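Universal stress protein (Archaeoglobus fulgidus, PDB 6HCD) is of unknown molecular function but belongs to the universal stress protein A family, whose members probably help cells to withstand stress and some of which bind ATP. Local coordinates at residues V29-K34 / E78-A83; Y57-L62 / H97-G102. All blocks are in the same frame, centred on the assembly; numbering follows the deposited sequence.

Contact 1 of 2, residues V29-K34 / E78-A83; sequences VAVDKK and ETLSWA
Lys34 lays its aliphatic chain over one face of the Trp82 indole, while Val31 and Thr79 meet methyl to methyl beside it. These contacts belong to the Rossmann-like alpha/beta fold of the universal stress proteins: the loop that follows strand 27-30 rests against helix 70-89. The lysine chain starts straight, then bends twice (chi3 -87°, chi4 -80°), so that its methylenes run along the indole while the ammonium leaves the ring for the solvent side. Lys34 CD makes a CH-pi contact over the five-membered ring of Trp82, 3.5 Å from its centroid, and Lys34 CG lies 3.7 Å from Trp82 CE3. A long, flexible, amphipathic residue suits this solvent-facing position, because hydrocarbon covers the aromatic face and the charge stays outside. Lys34 NZ is 3.9 Å from Glu78 OE1, a long salt bridge that probably adds only a modest attraction. Trp82 also packs on Glu39 and Leu42 of helix 36-52, so the indole links the loop to two helices.

Deeper in the contact the chemistry is apolar. Val31 CG2 reaches Thr79 CG2 at 3.9 Å and also approaches Leu80 CD2 and Ala83 CB; a short beta-branched valine fits against the threonine methyl and Ala83, letting the loop backbone run close to the helix. Thr79 serves both environments. With its CG2 anti to the backbone N (OG1 at chi1 -62°), the methyl faces the valine and the loop backbone, while the hydroxyl turns back to bond Glu75 O one helical turn earlier. That leaves its oxygen able to accept from solvent, and no direct hydrogen bond spans the two segments. Instead, one water donates twice, to Asp32 O at 2.7 Å and to Thr79 OG1 at 2.6 Å.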
loop_
_atom_site.group_PDB
_atom_site.type_symbol
_atom_site.label_atom_id
_atom_site.label_comp_id
_atom_site.label_asym_id
_atom_site.label_seq_id
_atom_site.Cartn_x
_atom_site.Cartn_y
_atom_site.Cartn_z
ATOM N N VAL A 29 4.241 10.228 -4.434
ATOM C CA VAL A 29 4.372 9.151 -5.380
ATOM C C VAL A 29 5.849 9.061 -5.781
ATOM O O VAL A 29 6.468 10.058 -6.124
ATOM C CB VAL A 29 3.417 9.316 -6.579
ATOM C CG1 VAL A 29 3.608 10.628 -7.311
ATOM C CG2 VAL A 29 3.531 8.140 -7.521
ATOM N N ALA A 30 6.425 7.860 -5.642
ATOM C CA ALA A 30 7.790 7.585 -6.024
ATOM C C ALA A 30 7.794 6.965 -7.427
ATOM O O ALA A 30 7.128 5.974 -7.658
ATOM C CB ALA A 30 8.431 6.674 -5.014
ATOM N N VAL A 31 8.558 7.558 -8.347
ATOM C CA VAL A 31 8.645 7.058 -9.724
ATOM C C VAL A 31 10.115 6.817 -10.078
ATOM O O VAL A 31 10.969 7.651 -9.774
ATOM C CB VAL A 31 7.971 8.019 -10.724
ATOM C CG1 VAL A 31 6.474 8.084 -10.498
ATOM C CG2 VAL A 31 8.583 9.398 -10.685
ATOM N N ASP A 32 10.395 5.676 -10.724
ATOM C CA ASP A 32 11.754 5.344 -11.131
ATOM C C ASP A 32 12.020 5.964 -12.510
ATOM O O ASP A 32 12.806 6.880 -12.639
ATOM C CB ASP A 32 11.985 3.831 -11.092
ATOM C CG ASP A 32 13.411 3.410 -11.435
ATOM O OD1 ASP A 32 14.334 4.234 -11.222
ATOM O OD2 ASP A 32 13.581 2.282 -11.951
ATOM N N LYS A 33 11.310 5.471 -13.527
ATOM C CA LYS A 33 11.566 5.803 -14.920
ATOM C C LYS A 33 10.227 6.016 -15.620
ATOM O O LYS A 33 9.168 5.805 -15.058
ATOM C CB LYS A 33 12.396 4.703 -15.588
ATOM C CG LYS A 33 11.845 3.285 -15.453
ATOM C CD LYS A 33 12.749 2.211 -16.017
ATOM C CE LYS A 33 11.992 0.991 -16.505
ATOM N NZ LYS A 33 12.913 -0.061 -16.996
ATOM N N LYS A 34 10.267 6.528 -16.845
ATOM C CA LYS A 34 9.047 6.580 -17.641
ATOM C C LYS A 34 8.745 5.147 -18.077
ATOM O O LYS A 34 9.597 4.497 -18.645
ATOM C CB LYS A 34 9.175 7.564 -18.805
ATOM C CG LYS A 34 9.656 8.947 -18.380
ATOM C CD LYS A 34 9.280 10.052 -19.323
ATOM C CE LYS A 34 10.293 10.207 -20.429
ATOM N NZ LYS A 34 11.486 10.971 -19.988
ATOM N N GLU A 78 13.544 14.719 -16.194
ATOM C CA GLU A 78 12.620 14.468 -17.303
ATOM C C GLU A 78 11.487 13.556 -16.823
ATOM O O GLU A 78 10.330 13.790 -17.137
ATOM C CB GLU A 78 13.354 13.852 -18.500
ATOM C CG GLU A 78 14.100 14.856 -19.361
ATOM C CD GLU A 78 14.646 14.289 -20.664
ATOM O OE1 GLU A 78 13.846 13.738 -21.452
ATOM O OE2 GLU A 78 15.873 14.401 -20.893
ATOM N N THR A 79 11.818 12.516 -16.056
ATOM C CA THR A 79 10.824 11.596 -15.510
ATOM C C THR A 79 9.828 12.367 -14.632
ATOM O O THR A 79 8.629 12.152 -14.728
ATOM C CB THR A 79 11.489 10.463 -14.719
ATOM O OG1 THR A 79 12.310 9.747 -15.636
ATOM C CG2 THR A 79 10.510 9.547 -14.018
ATOM N N LEU A 80 10.327 13.265 -13.780
ATOM C CA LEU A 80 9.460 14.011 -12.851
ATOM C C LEU A 80 8.554 14.983 -13.612
ATOM O O LEU A 80 7.390 15.169 -13.263
ATOM C CB LEU A 80 10.329 14.771 -11.845
ATOM C CG LEU A 80 11.053 13.897 -10.827
ATOM C CD1 LEU A 80 11.938 14.731 -9.958
ATOM C CD2 LEU A 80 10.080 13.117 -10.000
ATOM N N SER A 81 9.110 15.634 -14.640
ATOM C CA SER A 81 8.355 16.556 -15.468
ATOM C C SER A 81 7.214 15.812 -16.177
ATOM O O SER A 81 6.073 16.257 -16.232
ATOM C CB SER A 81 9.276 17.271 -16.434
ATOM O OG SER A 81 8.514 18.062 -17.330
ATOM N N TRP A 82 7.546 14.659 -16.747
ATOM C CA TRP A 82 6.579 13.770 -17.387
ATOM C C TRP A 82 5.517 13.334 -16.371
ATOM O O TRP A 82 4.328 13.362 -16.633
ATOM C CB TRP A 82 7.325 12.582 -17.989
ATOM C CG TRP A 82 6.468 11.430 -18.392
ATOM C CD1 TRP A 82 5.812 11.276 -19.577
ATOM C CD2 TRP A 82 6.247 10.218 -17.646
ATOM N NE1 TRP A 82 5.183 10.062 -19.612
ATOM C CE2 TRP A 82 5.414 9.396 -18.435
ATOM C CE3 TRP A 82 6.645 9.762 -16.380
ATOM C CZ2 TRP A 82 4.980 8.142 -17.994
ATOM C CZ3 TRP A 82 6.193 8.543 -15.939
ATOM C CH2 TRP A 82 5.351 7.752 -16.725
ATOM N N ALA A 83 5.962 12.907 -15.195
ATOM C CA ALA A 83 5.053 12.397 -14.167
ATOM C C ALA A 83 4.041 13.469 -13.758
ATOM O O ALA A 83 2.872 13.169 -13.616
ATOM C CB ALA A 83 5.847 11.887 -12.985
HETATM O O HOH W 1 14.162 8.685 -14.086
HETATM O O HOH W 2 12.774 7.375 -18.154
#

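Contact 2 of 2, residues Y57-L62 / H97-G102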
loop_
_atom_site.group_PDB
_atom_site.type_symbol
_atom_site.label_atom_id
_atom_site.label_comp_id
_atom_site.label_asym_id
_atom_site.label_seq_id
_atom_site.Cartn_x
_atom_site.Cartn_y
_atom_site.Cartn_z
ATOM N N TYR A 57 2.902 15.047 -4.667
ATOM C CA TYR A 57 4.333 15.311 -4.728
ATOM C C TYR A 57 5.012 14.098 -5.362
ATOM O O TYR A 57 5.002 13.026 -4.783
ATOM C CB TYR A 57 4.918 15.548 -3.335
ATOM C CG TYR A 57 4.539 16.839 -2.659
ATOM C CD1 TYR A 57 3.619 17.726 -3.205
ATOM C CD2 TYR A 57 5.078 17.145 -1.414
ATOM C CE1 TYR A 57 3.268 18.899 -2.550
ATOM C CE2 TYR A 57 4.732 18.308 -0.745
ATOM C CZ TYR A 57 3.824 19.184 -1.313
ATOM O OH TYR A 57 3.493 20.331 -0.664
ATOM N N VAL A 58 5.587 14.289 -6.556
ATOM C CA VAL A 58 6.248 13.226 -7.267
ATOM C C VAL A 58 7.735 13.287 -6.923
ATOM O O VAL A 58 8.367 14.333 -7.117
ATOM C CB VAL A 58 6.046 13.342 -8.791
ATOM C CG1 VAL A 58 6.613 12.141 -9.498
ATOM C CG2 VAL A 58 4.596 13.532 -9.186
ATOM N N VAL A 59 8.290 12.165 -6.449
ATOM C CA VAL A 59 9.685 12.149 -6.003
ATOM C C VAL A 59 10.486 11.119 -6.794
ATOM O O VAL A 59 9.963 10.055 -7.205
ATOM C CB VAL A 59 9.808 11.879 -4.500
ATOM C CG1 VAL A 59 9.066 12.942 -3.720
ATOM C CG2 VAL A 59 9.315 10.489 -4.123
ATOM N N HIS A 60 11.759 11.459 -7.000
ATOM C CA HIS A 60 12.775 10.535 -7.458
ATOM C C HIS A 60 14.076 10.859 -6.712
ATOM O O HIS A 60 14.424 12.017 -6.600
ATOM C CB HIS A 60 12.981 10.613 -8.975
ATOM C CG HIS A 60 13.943 9.586 -9.456
ATOM N ND1 HIS A 60 13.538 8.330 -9.856
ATOM C CD2 HIS A 60 15.288 9.614 -9.588
ATOM C CE1 HIS A 60 14.593 7.624 -10.231
ATOM N NE2 HIS A 60 15.684 8.391 -10.071
ATOM N N SER A 61 14.769 9.817 -6.241
ATOM C CA SER A 61 15.928 9.916 -5.366
ATOM C C SER A 61 17.203 9.478 -6.094
ATOM O O SER A 61 17.217 8.415 -6.704
ATOM C CB SER A 61 15.710 9.083 -4.135
ATOM O OG SER A 61 16.905 8.996 -3.361
ATOM N N LEU A 62 18.264 10.292 -5.997
ATOM C CA LEU A 62 19.642 9.937 -6.402
ATOM C C LEU A 62 20.602 10.251 -5.257
ATOM O O LEU A 62 20.368 11.194 -4.506
ATOM C CB LEU A 62 20.052 10.755 -7.631
ATOM C CG LEU A 62 19.132 10.657 -8.845
ATOM C CD1 LEU A 62 19.431 11.778 -9.800
ATOM C CD2 LEU A 62 19.272 9.299 -9.504
ATOM N N HIS A 97 9.646 16.883 -7.034
ATOM C CA HIS A 97 10.609 16.943 -5.950
ATOM C C HIS A 97 11.753 15.961 -6.216
ATOM O O HIS A 97 11.686 14.774 -5.870
ATOM C CB HIS A 97 9.913 16.657 -4.617
ATOM C CG HIS A 97 8.962 17.729 -4.213
ATOM N ND1 HIS A 97 9.340 18.785 -3.407
ATOM C CD2 HIS A 97 7.662 17.929 -4.525
ATOM C CE1 HIS A 97 8.302 19.577 -3.218
ATOM N NE2 HIS A 97 7.266 19.089 -3.916
ATOM N N LEU A 98 12.796 16.450 -6.882
ATOM C CA LEU A 98 14.015 15.661 -7.081
ATOM C C LEU A 98 14.776 15.661 -5.764
ATOM O O LEU A 98 14.961 16.726 -5.184
ATOM C CB LEU A 98 14.854 16.293 -8.199
ATOM C CG LEU A 98 16.182 15.599 -8.498
ATOM C CD1 LEU A 98 15.947 14.207 -9.055
ATOM C CD2 LEU A 98 17.019 16.434 -9.450
ATOM N N LEU A 99 15.201 14.478 -5.311
ATOM C CA LEU A 99 15.928 14.341 -4.050
ATOM C C LEU A 99 17.351 13.849 -4.332
ATOM O O LEU A 99 17.565 12.715 -4.755
ATOM C CB LEU A 99 15.189 13.373 -3.122
ATOM C CG LEU A 99 13.721 13.685 -2.842
ATOM C CD1 LEU A 99 13.084 12.583 -2.017
ATOM C CD2 LEU A 99 13.562 15.037 -2.161
ATOM N N VAL A 100 18.327 14.720 -4.062
ATOM C CA VAL A 100 19.730 14.368 -4.093
ATOM C C VAL A 100 20.310 14.777 -2.737
ATOM O O VAL A 100 20.674 15.921 -2.532
ATOM C CB VAL A 100 20.452 15.025 -5.284
ATOM C CG1 VAL A 100 21.877 14.539 -5.395
ATOM C CG2 VAL A 100 19.721 14.771 -6.592
ATOM N N ARG A 101 20.309 13.830 -1.798
ATOM C CA ARG A 101 20.442 14.110 -0.370
ATOM C C ARG A 101 21.430 13.143 0.301
ATOM O O ARG A 101 21.485 13.067 1.537
ATOM C CB ARG A 101 19.064 13.978 0.293
ATOM C CG ARG A 101 17.963 14.772 -0.390
ATOM C CD ARG A 101 16.869 15.214 0.562
ATOM N NE ARG A 101 16.105 14.104 1.106
ATOM C CZ ARG A 101 15.038 14.235 1.892
ATOM N NH1 ARG A 101 14.708 15.436 2.337
ATOM N NH2 ARG A 101 14.317 13.168 2.223
ATOM N N GLY A 102 22.212 12.415 -0.502
ATOM C CA GLY A 102 23.209 11.472 -0.000
ATOM C C GLY A 102 22.604 10.248 0.672
ATOM O O GLY A 102 23.265 9.616 1.464
HETATM O O HOH W 3 19.564 11.107 -1.820
#
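His97 sets its imidazole over one face of the Tyr57 ring, His97 NE2 standing 3.7 Å above the phenol plane and over its centre. The ring planes are inclined by 35°, an oblique pairing. His97 has CG anti to its carbonyl carbon and its ring turned nearly crosswise at chi2 -92°, which brings the CD2-NE2 side to the tyrosine. The imidazole thus offers this side to the phenol face and still keeps a polar partner, NE2 bonding Glu95 OE1 of its own strand.

The strands that carry them run parallel. His97 N to Val58 O, Leu99 N to His60 O and Leu62 N to Leu99 O form the ladder, the last at 2.8 Å. Beta-branched and leucine side chains fill both faces: Leu99 CD1 lies 4.2 Å from Val59 CB, whereas Leu98, on the other face with His60 and Leu62, stretches with CG anti to the backbone N, and its CD1 comes 3.6 Å from His60 O.

These strands are the two arms of a beta-alpha-beta crossover through helix 70-89, which covers Val58, His60 and Leu62; helix 105-115 packs on the other face, where Phe112 meets Tyr57, Val59, His97 and Leu99.

How the contacts relate
Both contacts serve the same alpha/beta layers and interlock along the chain. Contact 2 joins two neighbouring strands within the sheet, whereas contact 1 seats the loop after the adjacent strand 27-30 on the helix that connects those two. Contact 1 is the more solvent-exposed, with a buried apolar part; contact 2 is more enclosed. Contact 2 relies on direct backbone hydrogen bonds, contact 1 on apolar packing, a lysine-indole contact and bridging water. They touch directly, His60 ND1 lying 2.7 Å from Val31 O in a probable hydrogen bond. Asp32 and His60 each come near an unidentified ligand, probably from the crystallisation liquor, at the C-terminal strand ends, the region where ATP-binding relatives hold their nucleotide.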